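Local coordinates for protein PHOX (Pseudomonas fluorescens, PDB 4A9V) that hydrolyses phosphate monoesters as an alkaline phosphatase of the PhoX family, a beta-propeller enzyme built around an iron-calcium cofactor, at residues A[295-300]-A[373-378]. Numbering follows the deposited sequence.
Sequences GEFIYK and LAASVV
The methyl of A375 carries the apolar part of this contact, set against two aromatic side chains of residues 295-300. It meets one flank of the F297 ring obliquely, with CB of A375 3.4 Å from CD2 and 3.5 Å from CE2 of F297, the former snug for carbon on carbon. Y299 reaches the same methyl with its hydroxyl end, OH 3.7 Å from A375 CB, and CE2 a little farther off. F297 points its CB toward the helix, and with CG beside the backbone N (chi1 -50°) the CD2-CE2 side of the ring reaches A375. V326 of strand 322-329 touches F297, Y299 and A375 and joins this apolar cluster.

A second, looser touch is made by S376 OG at the edge of the F297 ring, near its plane, 3.7 Å from CZ. OG accepts a hydrogen bond from NH1 of R215, in helix 211-216, and has a weak one with R372 O. R215 also touches F297 and pairs with E296. An alanine in place of F297 would probably leave the A375 methyl without its main aromatic partner and open a gap beneath the helix.

No hydrogen bond joins the two segments, so the direct link between them is mainly van der Waals packing, seating helix 371-377 against strand 296-303 of the propeller.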
# COMPACT_ATOMS: atom_id res chain seq x y z
N GLY A 295 0.25 -16.06 4.32
CA GLY A 295 0.29 -16.63 5.65
C GLY A 295 0.74 -15.69 6.76
O GLY A 295 0.98 -16.15 7.88
N GLU A 296 0.80 -14.38 6.49
CA GLU A 296 1.14 -13.40 7.53
C GLU A 296 -0.13 -12.70 8.04
O GLU A 296 -1.25 -13.18 7.82
CB GLU A 296 2.20 -12.42 7.02
CG GLU A 296 3.56 -13.07 6.79
CD GLU A 296 4.31 -13.51 8.04
OE1 GLU A 296 3.90 -13.23 9.19
OE2 GLU A 296 5.40 -14.10 7.87
N PHE A 297 0.05 -11.68 8.88
CA PHE A 297 -0.98 -11.27 9.82
C PHE A 297 -1.54 -9.86 9.57
O PHE A 297 -1.00 -9.07 8.78
CB PHE A 297 -0.46 -11.36 11.25
CG PHE A 297 0.20 -12.67 11.57
CD1 PHE A 297 -0.45 -13.87 11.31
CD2 PHE A 297 1.45 -12.72 12.19
CE1 PHE A 297 0.12 -15.08 11.68
CE2 PHE A 297 2.03 -13.93 12.52
CZ PHE A 297 1.37 -15.11 12.25
N ILE A 298 -2.62 -9.56 10.29
CA ILE A 298 -3.21 -8.22 10.37
C ILE A 298 -2.99 -7.66 11.77
O ILE A 298 -3.19 -8.35 12.77
CB ILE A 298 -4.72 -8.29 10.06
CG1 ILE A 298 -4.94 -8.75 8.61
CG2 ILE A 298 -5.39 -6.94 10.31
CD1 ILE A 298 -6.36 -9.16 8.30
N TYR A 299 -2.57 -6.40 11.82
CA TYR A 299 -2.14 -5.72 13.05
C TYR A 299 -2.98 -4.47 13.32
O TYR A 299 -3.67 -3.94 12.43
CB TYR A 299 -0.66 -5.33 12.96
CG TYR A 299 0.30 -6.49 12.81
CD1 TYR A 299 0.50 -7.09 11.57
CD2 TYR A 299 1.07 -6.92 13.88
CE1 TYR A 299 1.41 -8.13 11.42
CE2 TYR A 299 2.00 -7.94 13.73
CZ TYR A 299 2.16 -8.54 12.50
OH TYR A 299 3.09 -9.55 12.39
N LYS A 300 -2.88 -3.96 14.54
CA LYS A 300 -3.62 -2.78 14.98
C LYS A 300 -2.78 -2.07 16.04
O LYS A 300 -2.43 -2.67 17.06
CB LYS A 300 -4.96 -3.20 15.57
CG LYS A 300 -5.79 -2.09 16.19
CD LYS A 300 -6.91 -2.72 17.01
CE LYS A 300 -7.87 -1.71 17.61
NZ LYS A 300 -8.86 -2.39 18.49
N LEU A 373 7.59 -12.58 14.40
CA LEU A 373 7.90 -13.68 15.30
C LEU A 373 7.08 -13.58 16.57
O LEU A 373 6.62 -14.58 17.10
CB LEU A 373 9.40 -13.68 15.64
CG LEU A 373 10.30 -14.10 14.48
CD1 LEU A 373 11.75 -14.03 14.92
CD2 LEU A 373 9.96 -15.50 14.01
N ALA A 374 6.91 -12.37 17.09
CA ALA A 374 6.12 -12.18 18.30
C ALA A 374 4.66 -12.55 18.05
O ALA A 374 4.01 -13.19 18.88
CB ALA A 374 6.23 -10.74 18.78
N ALA A 375 4.14 -12.18 16.88
CA ALA A 375 2.76 -12.48 16.53
C ALA A 375 2.54 -14.00 16.39
O ALA A 375 1.48 -14.51 16.74
CB ALA A 375 2.38 -11.75 15.26
N SER A 376 3.54 -14.72 15.90
CA SER A 376 3.44 -16.17 15.87
C SER A 376 3.38 -16.76 17.28
O SER A 376 2.61 -17.67 17.55
CB SER A 376 4.60 -16.79 15.10
OG SER A 376 4.51 -16.50 13.71
N VAL A 377 4.18 -16.22 18.19
CA VAL A 377 4.18 -16.71 19.58
C VAL A 377 2.77 -16.61 20.18
O VAL A 377 2.34 -17.52 20.89
CB VAL A 377 5.19 -15.94 20.45
CG1 VAL A 377 4.97 -16.24 21.93
CG2 VAL A 377 6.61 -16.31 20.05
N VAL A 378 2.06 -15.53 19.91
CA VAL A 378 0.76 -15.32 20.54
C VAL A 378 -0.40 -15.93 19.76
O VAL A 378 -1.54 -15.85 20.18
CB VAL A 378 0.46 -13.83 20.81
CG1 VAL A 378 1.62 -13.17 21.54
CG2 VAL A 378 0.12 -13.09 19.52